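Local coordinates for protein novel immune-type receptor 11 (Ictalurus punctatus, PDB 2QTE) that probably serves as an immune receptor of bony fish, presenting an extracellular domain of immunoglobulin variable type that takes part in allogeneic recognition, at residues E5-T10 / S105-Q110; K29-W34 / G94-I99; V11-N16 / G82-D87; P43-R48 / K57-F62. The protein carries 1 engineered substitution. One frame throughout, in Å; residues are numbered along the deposited sequence.

Interaction 1 (E5-T10 / S105-Q110); sequences ELHVKT and SGTRLQ
Gln110 reaches across to Thr10 with its amide: NE2 donates to Thr10 OG1 at 3.0 Å, the oxygen close to the amide plane and the bond fairly straight at 164°. The side chain leaves its backbone between N and the carbonyl carbon (chi1 77°) and then runs extended, which also lays NE2 against Val8 CG1, 3.5 Å away. That same methyl covers one face of the Arg108 guanidinium, while Val8 CG2 comes within 3.5 Å of Arg108 NH2. Arg108 NH1 gives a weak bond to Gln110 OE1. An alanine in place of Gln110 would probably cost Thr10 OG1 this donor and leave the guanidinium freer to swing above Val8. On the other face, Lys9 CG packs against Thr107 CG2 at 3.8 Å, and Leu109 and Thr107 rest on Val17 and Met19 of the second sheet. Between the faces runs a parallel ladder: His7 N to Gly106 O, Arg108 N to His7 O, Lys9 N to Arg108 O, Gln110 N to Lys9 O. This is the A' strand beside strand G, the parallel pair of a V-type immunoglobulin domain. Farther out, Glu5 forms a salt bridge with Lys41 of the second subunit, whose Phe39 packs on Arg108. The main chain thus carries the pairing, while the amide network ties down polar groups on the outer, partly exposed side.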
loop_
_atom_site.group_PDB
_atom_site.type_symbol
_atom_site.label_atom_id
_atom_site.label_comp_id
_atom_site.label_asym_id
_atom_site.label_seq_id
_atom_site.Cartn_x
_atom_site.Cartn_y
_atom_site.Cartn_z
ATOM N N GLU A 5 1.676 10.170 9.273
ATOM C CA GLU A 5 1.447 9.150 10.286
ATOM C C GLU A 5 0.022 8.655 10.117
ATOM O O GLU A 5 -0.915 9.422 9.798
ATOM C CB GLU A 5 1.641 9.743 11.679
ATOM C CG GLU A 5 1.586 8.750 12.815
ATOM C CD GLU A 5 2.942 8.116 13.169
ATOM O OE1 GLU A 5 3.935 8.337 12.461
ATOM O OE2 GLU A 5 3.011 7.411 14.190
ATOM N N LEU A 6 -0.128 7.358 10.324
ATOM C CA LEU A 6 -1.412 6.754 10.403
ATOM C C LEU A 6 -2.081 7.206 11.686
ATOM O O LEU A 6 -1.430 7.418 12.703
ATOM C CB LEU A 6 -1.277 5.229 10.478
ATOM C CG LEU A 6 -0.612 4.490 9.335
ATOM C CD1 LEU A 6 -0.545 3.006 9.754
ATOM C CD2 LEU A 6 -1.442 4.698 8.064
ATOM N N HIS A 7 -3.394 7.340 11.618
ATOM C CA HIS A 7 -4.229 7.502 12.796
ATOM C C HIS A 7 -4.367 6.127 13.460
ATOM O O HIS A 7 -4.464 5.147 12.761
ATOM C CB HIS A 7 -5.603 7.970 12.324
ATOM C CG HIS A 7 -5.632 9.390 11.831
ATOM N ND1 HIS A 7 -5.800 9.717 10.496
ATOM C CD2 HIS A 7 -5.534 10.568 12.501
ATOM C CE1 HIS A 7 -5.799 11.035 10.368
ATOM N NE2 HIS A 7 -5.635 11.573 11.566
ATOM N N VAL A 8 -4.322 6.045 14.794
ATOM C CA VAL A 8 -4.536 4.772 15.471
ATOM C C VAL A 8 -5.913 4.796 16.118
ATOM O O VAL A 8 -6.250 5.740 16.837
ATOM C CB VAL A 8 -3.442 4.402 16.509
ATOM C CG1 VAL A 8 -3.678 2.983 17.045
ATOM C CG2 VAL A 8 -2.037 4.500 15.890
ATOM N N LYS A 9 -6.720 3.776 15.829
ATOM C CA LYS A 9 -8.089 3.715 16.342
ATOM C C LYS A 9 -8.248 2.409 17.083
ATOM O O LYS A 9 -8.025 1.331 16.514
ATOM C CB LYS A 9 -9.089 3.805 15.197
ATOM C CG LYS A 9 -9.344 5.242 14.728
ATOM C CD LYS A 9 -10.804 5.494 14.361
ATOM C CE LYS A 9 -11.003 6.916 13.786
ATOM N NZ LYS A 9 -11.473 7.934 14.790
ATOM N N THR A 10 -8.578 2.518 18.368
ATOM C CA THR A 10 -8.769 1.355 19.226
ATOM C C THR A 10 -10.230 1.226 19.528
ATOM O O THR A 10 -10.840 2.153 20.021
ATOM C CB THR A 10 -8.015 1.493 20.540
ATOM O OG1 THR A 10 -6.670 1.901 20.273
ATOM C CG2 THR A 10 -8.013 0.169 21.280
ATOM N N SER A 105 -3.682 9.457 3.615
ATOM C CA SER A 105 -4.035 9.197 5.016
ATOM C C SER A 105 -4.208 7.696 5.260
ATOM O O SER A 105 -4.270 6.895 4.318
ATOM C CB SER A 105 -5.273 9.991 5.447
ATOM O OG SER A 105 -6.391 9.786 4.584
ATOM N N GLY A 106 -4.246 7.299 6.515
ATOM C CA GLY A 106 -4.573 5.903 6.810
ATOM C C GLY A 106 -4.823 5.706 8.273
ATOM O O GLY A 106 -4.528 6.585 9.079
ATOM N N THR A 107 -5.341 4.537 8.633
ATOM C CA THR A 107 -5.702 4.269 10.008
ATOM C C THR A 107 -5.289 2.863 10.283
ATOM O O THR A 107 -5.479 1.982 9.472
ATOM C CB THR A 107 -7.237 4.406 10.215
ATOM O OG1 THR A 107 -7.602 5.773 10.062
ATOM C CG2 THR A 107 -7.673 3.945 11.602
ATOM N N ARG A 108 -4.716 2.660 11.454
ATOM C CA ARG A 108 -4.449 1.341 11.944
ATOM C C ARG A 108 -5.550 1.037 12.953
ATOM O O ARG A 108 -5.591 1.638 14.018
ATOM C CB ARG A 108 -3.122 1.288 12.656
ATOM C CG ARG A 108 -2.853 -0.161 13.193
ATOM C CD ARG A 108 -1.346 -0.432 13.338
ATOM N NE ARG A 108 -0.739 0.584 14.202
ATOM C CZ ARG A 108 -0.822 0.587 15.531
ATOM N NH1 ARG A 108 -1.460 -0.372 16.181
ATOM N NH2 ARG A 108 -0.246 1.546 16.211
ATOM N N LEU A 109 -6.444 0.138 12.585
ATOM C CA LEU A 109 -7.562 -0.219 13.421
ATOM C C LEU A 109 -7.189 -1.429 14.239
ATOM O O LEU A 109 -6.790 -2.474 13.711
ATOM C CB LEU A 109 -8.810 -0.474 12.548
ATOM C CG LEU A 109 -10.145 -0.731 13.272
ATOM C CD1 LEU A 109 -10.716 0.577 13.839
ATOM C CD2 LEU A 109 -11.121 -1.373 12.291
ATOM N N GLN A 110 -7.328 -1.293 15.557
ATOM C CA GLN A 110 -6.879 -2.349 16.434
ATOM C C GLN A 110 -7.880 -2.561 17.548
ATOM O O GLN A 110 -8.699 -1.696 17.873
ATOM C CB GLN A 110 -5.506 -2.003 17.035
ATOM C CG GLN A 110 -5.592 -0.983 18.177
ATOM C CD GLN A 110 -4.245 -0.657 18.777
ATOM O OE1 GLN A 110 -3.288 -1.412 18.593
ATOM N NE2 GLN A 110 -4.162 0.486 19.487
HETATM O O HOH W 1 -3.307 9.499 8.264
#

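Interaction 2 (K29-W34 / G94-I99); sequences KDNLAW and GEVEGI. Engineered in segment 29-34: Asp30 (natural residue Asn).
Asn31 has CG anti to its carbonyl carbon (chi1 -59°), which brings the amide obliquely across Val96: ND2 lies 3.8 Å from Val96 CG1 and makes a weak bond to Val96 O at 3.4 Å. Leu32 takes the other course, its CG anti to the backbone N (chi1 177°), and CD1 drops to 3.4 Å from Gly94 O. These side chains flank the antiparallel pairing of strands C and F in the immunoglobulin V fold, the central pair of the larger sheet. Ala33 and Gly94 form a hydrogen-bonded pair, each amide meeting the other's carbonyl, with Gly94 N to Ala33 O at 3.0 Å and almost straight. Leu32 and Glu95 are the non-hydrogen-bonded pair, with their side chains directed into the same face. Leu32 touches Cys93, half of the Cys21–Cys93 disulfide that joins the two sheets, and Trp34, two residues on, packs on the same cysteine. The buried Glu95 carboxylate is met by backbone amides just outside the contact, OE1 by Thr27 N and OE2 by Asn28 N, which would probably steady its charge. Asn31 and Val96 pack on Ile99 of the second subunit, consistent with V domains pairing through this sheet. At the end of the ladder Asn31 O accepts Val96 N at 2.9 Å, the donor tilted out of the carbonyl plane, and the same oxygen sits 3.2 Å from Glu95 CA.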
loop_
_atom_site.group_PDB
_atom_site.type_symbol
_atom_site.label_atom_id
_atom_site.label_comp_id
_atom_site.label_asym_id
_atom_site.label_seq_id
_atom_site.Cartn_x
_atom_site.Cartn_y
_atom_site.Cartn_z
ATOM N N LYS A 29 -10.980 12.219 -8.979
ATOM C CA LYS A 29 -11.858 11.475 -8.038
ATOM C C LYS A 29 -11.902 10.016 -8.386
ATOM O O LYS A 29 -11.972 9.161 -7.515
ATOM C CB LYS A 29 -13.281 12.050 -8.023
ATOM C CG LYS A 29 -13.646 12.833 -6.767
ATOM C CD LYS A 29 -13.275 14.302 -6.847
ATOM C CE LYS A 29 -13.900 15.077 -5.699
ATOM N NZ LYS A 29 -15.402 15.100 -5.726
ATOM N N ASP A 30 -11.814 9.741 -9.676
ATOM C CA ASP A 30 -11.977 8.410 -10.201
ATOM C C ASP A 30 -10.854 7.416 -9.906
ATOM O O ASP A 30 -11.090 6.230 -10.016
ATOM C CB ASP A 30 -12.231 8.475 -11.710
ATOM C CG ASP A 30 -13.327 9.491 -12.087
ATOM O OD1 ASP A 30 -14.171 9.857 -11.212
ATOM O OD2 ASP A 30 -13.320 9.910 -13.276
ATOM N N ASN A 31 -9.656 7.879 -9.544
ATOM C CA ASN A 31 -8.560 6.966 -9.170
ATOM C C ASN A 31 -8.320 6.948 -7.672
ATOM O O ASN A 31 -7.209 6.635 -7.198
ATOM C CB ASN A 31 -7.245 7.294 -9.906
ATOM C CG ASN A 31 -7.382 7.217 -11.415
ATOM O OD1 ASN A 31 -8.473 7.318 -11.944
ATOM N ND2 ASN A 31 -6.265 7.059 -12.112
ATOM N N LEU A 32 -9.376 7.256 -6.927
ATOM C CA LEU A 32 -9.292 7.300 -5.488
ATOM C C LEU A 32 -9.968 6.074 -4.852
ATOM O O LEU A 32 -11.029 5.622 -5.324
ATOM C CB LEU A 32 -9.901 8.588 -5.000
ATOM C CG LEU A 32 -9.986 8.828 -3.522
ATOM C CD1 LEU A 32 -8.623 9.138 -2.911
ATOM C CD2 LEU A 32 -10.950 9.966 -3.310
ATOM N N ALA A 33 -9.314 5.516 -3.828
ATOM C CA ALA A 33 -9.714 4.232 -3.295
ATOM C C ALA A 33 -9.109 4.018 -1.935
ATOM O O ALA A 33 -8.087 4.624 -1.598
ATOM C CB ALA A 33 -9.237 3.101 -4.250
ATOM N N TRP A 34 -9.695 3.104 -1.162
ATOM C CA TRP A 34 -9.142 2.730 0.102
ATOM C C TRP A 34 -8.530 1.366 -0.116
ATOM O O TRP A 34 -9.091 0.539 -0.835
ATOM C CB TRP A 34 -10.260 2.581 1.154
ATOM C CG TRP A 34 -10.655 3.830 1.882
ATOM C CD1 TRP A 34 -11.705 4.639 1.611
ATOM C CD2 TRP A 34 -9.999 4.389 3.040
ATOM N NE1 TRP A 34 -11.743 5.692 2.518
ATOM C CE2 TRP A 34 -10.700 5.555 3.395
ATOM C CE3 TRP A 34 -8.886 4.019 3.793
ATOM C CZ2 TRP A 34 -10.350 6.324 4.488
ATOM C CZ3 TRP A 34 -8.513 4.797 4.869
ATOM C CH2 TRP A 34 -9.229 5.952 5.192
ATOM N N GLY A 94 -5.680 6.360 -0.921
ATOM C CA GLY A 94 -4.757 6.821 -1.919
ATOM C C GLY A 94 -5.351 7.068 -3.270
ATOM O O GLY A 94 -6.439 6.585 -3.622
ATOM N N GLU A 95 -4.596 7.799 -4.062
ATOM C CA GLU A 95 -5.014 8.144 -5.402
ATOM C C GLU A 95 -3.961 7.708 -6.424
ATOM O O GLU A 95 -2.799 8.041 -6.254
ATOM C CB GLU A 95 -5.202 9.663 -5.427
ATOM C CG GLU A 95 -5.936 10.127 -6.622
ATOM C CD GLU A 95 -5.914 11.627 -6.800
ATOM O OE1 GLU A 95 -5.852 12.372 -5.803
ATOM O OE2 GLU A 95 -5.966 12.032 -7.970
ATOM N N VAL A 96 -4.344 6.932 -7.452
ATOM C CA VAL A 96 -3.424 6.563 -8.554
ATOM C C VAL A 96 -3.174 7.804 -9.418
ATOM O O VAL A 96 -4.116 8.454 -9.857
ATOM C CB VAL A 96 -3.920 5.373 -9.423
ATOM C CG1 VAL A 96 -3.191 5.293 -10.797
ATOM C CG2 VAL A 96 -3.793 4.062 -8.673
ATOM N N GLU A 97 -1.895 8.136 -9.605
ATOM C CA GLU A 97 -1.479 9.293 -10.414
ATOM C C GLU A 97 -0.352 8.903 -11.359
ATOM O O GLU A 97 0.787 8.907 -10.984
ATOM C CB GLU A 97 -1.036 10.432 -9.505
ATOM C CG GLU A 97 -1.831 11.732 -9.718
ATOM C CD GLU A 97 -1.160 12.725 -10.662
ATOM O OE1 GLU A 97 -0.132 12.366 -11.294
ATOM O OE2 GLU A 97 -1.655 13.878 -10.762
ATOM N N GLY A 98 -0.694 8.540 -12.587
ATOM C CA GLY A 98 0.293 8.056 -13.534
ATOM C C GLY A 98 0.595 6.605 -13.242
ATOM O O GLY A 98 -0.323 5.808 -13.057
ATOM N N ILE A 99 1.874 6.256 -13.184
ATOM C CA ILE A 99 2.269 4.868 -12.939
ATOM C C ILE A 99 2.524 4.601 -11.442
ATOM O O ILE A 99 3.070 3.541 -11.081
ATOM C CB ILE A 99 3.488 4.486 -13.802
ATOM C CG1 ILE A 99 4.723 5.349 -13.462
ATOM C CG2 ILE A 99 3.128 4.633 -15.297
ATOM C CD1 ILE A 99 6.023 4.910 -14.105
#

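Interaction 3 (V11-N16 / G82-D87); sequences VKRGEN and GAREDD
Gly14 and Ala83 join two loops backbone to backbone. Residues Lys12 to Glu15 form a type II turn, with Gly14 at its third position and at positive phi (87°), and the amide of Gly14 points out to Ala83 O at 2.8 Å, in the carbonyl plane and on a lone pair. The neighbouring bond runs the other way: Ala83 N donates to Glu15 O at 2.9 Å and is nearly straight. The Asn16 side chain adds a third rung, its OD1 taking Gly82 N at 3.0 Å in the plane of the amide carbonyl. Within the turn, Glu15 OE1 folds back to accept Lys12 N. The two segments are the A'–B and E–F loops at one end of the immunoglobulin V domain. The E–F loop carries two hallmarks of that fold: Asp87 makes a salt bridge to Arg66, and its backbone O takes the hydroxyl of Tyr91, the tyrosine corner. Asp87 OD2 also accepts Arg84 N at 2.8 Å, from above the carboxylate plane, tying down the stem of the 85–87 3-10 turn. Ala83 tucks its methyl 3.4 Å from Glu15 O and also touches Phe111. At the surface, Arg13 leaves the backbone with CG anti to N (chi1 -179°) and runs beside Arg84, whose CB lies over one face of the Arg13 guanidinium. The two like-charged groups come close, Arg13 NH1 to Arg84 NH2 at 3.8 Å, their planes 49° apart.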
loop_
_atom_site.group_PDB
_atom_site.type_symbol
_atom_site.label_atom_id
_atom_site.label_comp_id
_atom_site.label_asym_id
_atom_site.label_seq_id
_atom_site.Cartn_x
_atom_site.Cartn_y
_atom_site.Cartn_z
ATOM N N VAL A 11 -10.793 0.072 19.201
ATOM C CA VAL A 11 -12.213 -0.153 19.296
ATOM C C VAL A 11 -12.459 -1.484 20.009
ATOM O O VAL A 11 -11.573 -2.338 20.050
ATOM C CB VAL A 11 -12.895 -0.180 17.887
ATOM C CG1 VAL A 11 -12.646 1.131 17.111
ATOM C CG2 VAL A 11 -12.451 -1.413 17.065
ATOM N N LYS A 12 -13.658 -1.642 20.582
ATOM C CA LYS A 12 -14.131 -2.958 21.053
ATOM C C LYS A 12 -15.070 -3.646 20.030
ATOM O O LYS A 12 -15.695 -2.980 19.194
ATOM C CB LYS A 12 -14.854 -2.795 22.388
ATOM C CG LYS A 12 -14.040 -2.007 23.413
ATOM C CD LYS A 12 -14.798 -1.719 24.666
ATOM C CE LYS A 12 -13.808 -1.437 25.834
ATOM N NZ LYS A 12 -13.422 0.000 25.834
ATOM N N ARG A 13 -15.165 -4.981 20.110
ATOM C CA ARG A 13 -16.153 -5.753 19.397
ATOM C C ARG A 13 -17.519 -5.044 19.444
ATOM O O ARG A 13 -17.978 -4.636 20.508
ATOM C CB ARG A 13 -16.244 -7.162 20.024
ATOM C CG ARG A 13 -17.232 -8.144 19.386
ATOM C CD ARG A 13 -16.735 -8.622 18.025
ATOM N NE ARG A 13 -17.474 -9.764 17.462
ATOM C CZ ARG A 13 -18.666 -9.699 16.862
ATOM N NH1 ARG A 13 -19.317 -8.543 16.754
ATOM N NH2 ARG A 13 -19.223 -10.804 16.376
ATOM N N GLY A 14 -18.117 -4.846 18.276
ATOM C CA GLY A 14 -19.460 -4.310 18.182
ATOM C C GLY A 14 -19.540 -2.805 18.155
ATOM O O GLY A 14 -20.632 -2.262 18.059
ATOM N N GLU A 15 -18.385 -2.145 18.222
ATOM C CA GLU A 15 -18.305 -0.674 18.150
ATOM C C GLU A 15 -18.507 -0.121 16.709
ATOM O O GLU A 15 -18.242 -0.809 15.726
ATOM C CB GLU A 15 -16.965 -0.230 18.789
ATOM C CG GLU A 15 -16.613 1.254 18.715
ATOM C CD GLU A 15 -15.534 1.676 19.701
ATOM O OE1 GLU A 15 -15.038 0.843 20.505
ATOM O OE2 GLU A 15 -15.203 2.877 19.673
ATOM N N ASN A 16 -19.062 1.079 16.589
ATOM C CA ASN A 16 -19.161 1.694 15.272
ATOM C C ASN A 16 -17.961 2.556 15.043
ATOM O O ASN A 16 -17.509 3.253 15.950
ATOM C CB ASN A 16 -20.456 2.491 15.077
ATOM C CG ASN A 16 -21.673 1.676 15.413
ATOM O OD1 ASN A 16 -21.695 0.472 15.187
ATOM N ND2 ASN A 16 -22.655 2.306 15.996
ATOM N N GLY A 82 -20.737 -2.082 13.886
ATOM C CA GLY A 82 -20.555 -3.387 14.556
ATOM C C GLY A 82 -19.249 -4.088 14.241
ATOM O O GLY A 82 -19.253 -5.190 13.679
ATOM N N ALA A 83 -18.125 -3.458 14.614
ATOM C CA ALA A 83 -16.746 -3.991 14.369
ATOM C C ALA A 83 -16.494 -5.428 14.866
ATOM O O ALA A 83 -16.996 -5.825 15.942
ATOM C CB ALA A 83 -15.724 -3.035 14.985
ATOM N N ARG A 84 -15.761 -6.220 14.086
ATOM C CA ARG A 84 -15.341 -7.531 14.583
ATOM C C ARG A 84 -13.835 -7.717 14.464
ATOM O O ARG A 84 -13.161 -6.995 13.695
ATOM C CB ARG A 84 -16.147 -8.705 14.019
ATOM C CG ARG A 84 -16.070 -9.042 12.532
ATOM C CD ARG A 84 -17.359 -9.839 12.096
ATOM N NE ARG A 84 -18.564 -9.328 12.788
ATOM C CZ ARG A 84 -19.837 -9.654 12.515
ATOM N NH1 ARG A 84 -20.166 -10.483 11.518
ATOM N NH2 ARG A 84 -20.791 -9.120 13.248
ATOM N N GLU A 85 -13.305 -8.654 15.264
ATOM C CA GLU A 85 -11.850 -8.856 15.318
ATOM C C GLU A 85 -11.175 -8.823 13.927
ATOM O O GLU A 85 -10.142 -8.175 13.743
ATOM C CB GLU A 85 -11.539 -10.183 15.983
ATOM C CG GLU A 85 -11.829 -10.174 17.483
ATOM C CD GLU A 85 -11.296 -11.423 18.141
ATOM O OE1 GLU A 85 -10.071 -11.669 18.001
ATOM O OE2 GLU A 85 -12.110 -12.171 18.748
ATOM N N ASP A 86 -11.756 -9.486 12.947
ATOM C CA ASP A 86 -11.100 -9.575 11.632
ATOM C C ASP A 86 -11.145 -8.262 10.822
ATOM O O ASP A 86 -10.581 -8.177 9.711
ATOM C CB ASP A 86 -11.680 -10.715 10.828
ATOM C CG ASP A 86 -11.556 -12.032 11.538
ATOM O OD1 ASP A 86 -12.588 -12.523 12.003
ATOM O OD2 ASP A 86 -10.430 -12.560 11.669
ATOM N N ASP A 87 -11.795 -7.238 11.359
ATOM C CA ASP A 87 -11.758 -5.901 10.734
ATOM C C ASP A 87 -10.415 -5.226 11.020
ATOM O O ASP A 87 -10.003 -4.263 10.319
ATOM C CB ASP A 87 -12.852 -4.957 11.270
ATOM C CG ASP A 87 -14.253 -5.347 10.853
ATOM O OD1 ASP A 87 -14.472 -6.028 9.827
ATOM O OD2 ASP A 87 -15.164 -4.979 11.616
#

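Interaction 4 (P43-R48 / K57-F62); sequences PQYFVR and KFAEGF
Phe58, Phe46 and Phe62 meet in a relay of edge-to-face rings. Phe58 points its edge at the face of Phe46, centroids 5.5 Å apart and planes at 73°. Phe46 in turn directs its own edge into the face of Phe62, CE1 standing 3.5 Å from Phe62 CZ, with the planes again steeply inclined. Phe67 joins the cluster from the second sheet, edge-to-face with both Phe46 and Phe62. Phe46 and Val47 form a classic beta bulge, sharing Trp34 of the adjoining strand as partner. Val47 covers Phe58 from above: CG2 lies 3.8 Å from the centroid of the Phe58 ring and only 13° off its normal, a CH-pi contact over the centre of the face. CG2 gets there by standing anti to the Val47 backbone N. An alanine at Phe58 would probably open a gap beneath Val47 CG2 and take away the edge that Phe46 receives on its face. These residues belong to the C'–C'' hairpin of the V-type immunoglobulin fold, the feature that sets V domains apart from C-type ones. Arg48 and Lys57 are its hydrogen-bonded pair, both bonds 2.9 Å between backbone N and O; two residues along, beyond the non-hydrogen-bonded Val47–Phe58 pair, Ala59 N donates to Phe46 O from above the carbonyl plane. On the opposite face Arg48 and Lys57 run side by side, Arg48 NH1 at 3.4 Å from Lys57 CD. A water accepts from Arg48 NE and Lys57 NZ, while Lys57 NZ also bonds to Phe58 O and makes a salt bridge to Glu60 OE2.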
loop_
_atom_site.group_PDB
_atom_site.type_symbol
_atom_site.label_atom_id
_atom_site.label_comp_id
_atom_site.label_asym_id
_atom_site.label_seq_id
_atom_site.Cartn_x
_atom_site.Cartn_y
_atom_site.Cartn_z
ATOM N N PRO A 43 -1.167 -5.560 0.933
ATOM C CA PRO A 43 -2.406 -4.781 0.836
ATOM C C PRO A 43 -3.209 -4.992 -0.451
ATOM O O PRO A 43 -2.641 -5.300 -1.488
ATOM C CB PRO A 43 -1.924 -3.304 0.801
ATOM C CG PRO A 43 -0.522 -3.350 1.173
ATOM C CD PRO A 43 -0.010 -4.679 0.797
ATOM N N GLN A 44 -4.514 -4.734 -0.389
ATOM C CA GLN A 44 -5.390 -4.924 -1.536
ATOM C C GLN A 44 -6.408 -3.800 -1.652
ATOM O O GLN A 44 -6.957 -3.408 -0.675
ATOM C CB GLN A 44 -6.213 -6.170 -1.287
ATOM C CG GLN A 44 -5.861 -7.349 -2.109
ATOM C CD GLN A 44 -6.683 -8.482 -1.632
ATOM O OE1 GLN A 44 -6.415 -9.021 -0.559
ATOM N NE2 GLN A 44 -7.773 -8.784 -2.351
ATOM N N TYR A 45 -6.715 -3.379 -2.867
ATOM C CA TYR A 45 -7.862 -2.529 -3.152
ATOM C C TYR A 45 -9.133 -3.070 -2.496
ATOM O O TYR A 45 -9.495 -4.239 -2.670
ATOM C CB TYR A 45 -8.052 -2.425 -4.687
ATOM C CG TYR A 45 -9.480 -2.202 -5.164
ATOM C CD1 TYR A 45 -10.124 -0.991 -4.966
ATOM C CD2 TYR A 45 -10.169 -3.196 -5.849
ATOM C CE1 TYR A 45 -11.435 -0.809 -5.416
ATOM C CE2 TYR A 45 -11.452 -3.015 -6.294
ATOM C CZ TYR A 45 -12.080 -1.822 -6.069
ATOM O OH TYR A 45 -13.383 -1.653 -6.523
ATOM N N PHE A 46 -9.790 -2.190 -1.740
ATOM C CA PHE A 46 -10.911 -2.543 -0.885
ATOM C C PHE A 46 -12.188 -1.951 -1.390
ATOM O O PHE A 46 -13.198 -2.649 -1.526
ATOM C CB PHE A 46 -10.624 -2.082 0.565
ATOM C CG PHE A 46 -11.661 -2.487 1.547
ATOM C CD1 PHE A 46 -12.104 -3.792 1.594
ATOM C CD2 PHE A 46 -12.190 -1.568 2.449
ATOM C CE1 PHE A 46 -13.092 -4.175 2.514
ATOM C CE2 PHE A 46 -13.168 -1.940 3.371
ATOM C CZ PHE A 46 -13.593 -3.243 3.414
ATOM N N VAL A 47 -12.166 -0.640 -1.635
ATOM C CA VAL A 47 -13.353 0.098 -2.079
ATOM C C VAL A 47 -12.893 1.345 -2.817
ATOM O O VAL A 47 -11.991 1.991 -2.368
ATOM C CB VAL A 47 -14.338 0.445 -0.896
ATOM C CG1 VAL A 47 -13.650 1.188 0.229
ATOM C CG2 VAL A 47 -15.519 1.235 -1.369
ATOM N N ARG A 48 -13.486 1.643 -3.970
ATOM C CA ARG A 48 -13.078 2.782 -4.771
ATOM C C ARG A 48 -14.173 3.831 -4.894
ATOM O O ARG A 48 -15.355 3.549 -4.730
ATOM C CB ARG A 48 -12.564 2.374 -6.167
ATOM C CG ARG A 48 -13.572 1.686 -7.034
ATOM C CD ARG A 48 -12.868 0.989 -8.220
ATOM N NE ARG A 48 -13.770 0.090 -8.947
ATOM C CZ ARG A 48 -14.475 0.424 -10.019
ATOM N NH1 ARG A 48 -15.265 -0.479 -10.592
ATOM N NH2 ARG A 48 -14.391 1.651 -10.521
ATOM N N LYS A 57 -17.778 2.016 -4.582
ATOM C CA LYS A 57 -18.015 0.631 -4.960
ATOM C C LYS A 57 -16.966 -0.255 -4.346
ATOM O O LYS A 57 -15.764 -0.067 -4.589
ATOM C CB LYS A 57 -17.996 0.495 -6.508
ATOM C CG LYS A 57 -18.422 -0.841 -7.059
ATOM C CD LYS A 57 -17.866 -1.087 -8.462
ATOM C CE LYS A 57 -18.129 -2.552 -8.846
ATOM N NZ LYS A 57 -17.287 -3.524 -8.060
ATOM N N PHE A 58 -17.405 -1.239 -3.576
ATOM C CA PHE A 58 -16.507 -2.227 -2.975
ATOM C C PHE A 58 -15.931 -3.204 -3.959
ATOM O O PHE A 58 -16.459 -3.382 -5.043
ATOM C CB PHE A 58 -17.183 -2.997 -1.802
ATOM C CG PHE A 58 -17.375 -2.148 -0.589
ATOM C CD1 PHE A 58 -16.350 -1.973 0.299
ATOM C CD2 PHE A 58 -18.565 -1.468 -0.392
ATOM C CE1 PHE A 58 -16.508 -1.127 1.409
ATOM C CE2 PHE A 58 -18.749 -0.649 0.719
ATOM C CZ PHE A 58 -17.704 -0.466 1.603
ATOM N N ALA A 59 -14.849 -3.860 -3.565
ATOM C CA ALA A 59 -14.216 -4.832 -4.442
ATOM C C ALA A 59 -15.280 -5.840 -4.759
ATOM O O ALA A 59 -16.121 -6.154 -3.914
ATOM C CB ALA A 59 -13.051 -5.508 -3.761
ATOM N N GLU A 60 -15.246 -6.326 -5.995
ATOM C CA GLU A 60 -16.146 -7.356 -6.463
ATOM C C GLU A 60 -16.031 -8.509 -5.467
ATOM O O GLU A 60 -14.915 -8.856 -5.052
ATOM C CB GLU A 60 -15.681 -7.803 -7.857
ATOM C CG GLU A 60 -16.692 -8.629 -8.609
ATOM C CD GLU A 60 -17.666 -7.783 -9.436
ATOM O OE1 GLU A 60 -18.528 -8.415 -10.101
ATOM O OE2 GLU A 60 -17.570 -6.514 -9.431
ATOM N N GLY A 61 -17.164 -9.080 -5.050
ATOM C CA GLY A 61 -17.110 -10.265 -4.192
ATOM C C GLY A 61 -16.702 -9.982 -2.756
ATOM O O GLY A 61 -16.434 -10.911 -1.972
ATOM N N PHE A 62 -16.624 -8.702 -2.395
ATOM C CA PHE A 62 -16.688 -8.361 -0.977
ATOM C C PHE A 62 -18.122 -8.529 -0.462
ATOM O O PHE A 62 -19.035 -7.829 -0.903
ATOM C CB PHE A 62 -16.185 -6.945 -0.674
ATOM C CG PHE A 62 -15.971 -6.731 0.783
ATOM C CD1 PHE A 62 -15.150 -7.614 1.498
ATOM C CD2 PHE A 62 -16.626 -5.692 1.469
ATOM C CE1 PHE A 62 -14.967 -7.488 2.891
ATOM C CE2 PHE A 62 -16.434 -5.516 2.857
ATOM C CZ PHE A 62 -15.602 -6.414 3.576
HETATM O O HOH W 2 -14.337 -2.868 -8.379
#

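How the interactions relate
Interactions 1, 2 and 4 all belong to the larger sheet: interaction 1 at one edge, interaction 2 in its middle, interaction 4 at the other edge. Interaction 2 is the most buried, mainly backbone bonds, and adjoins interaction 4 through the probable backbone hydrogen bonds Trp34 N to Val47 O and Phe46 N to Trp34 O. Interaction 1 pairs strands in parallel with amide and guanidinium chemistry on an outer face, whereas interaction 4 relies on edge-to-face rings between the sheets. All three touch the second subunit. Interaction 3 is a surface contact between loops, with no subunit partner; it continues from interaction 1 by a probable backbone hydrogen bond, Val11 N to Gln110 O, and by Val11 packing on Leu109.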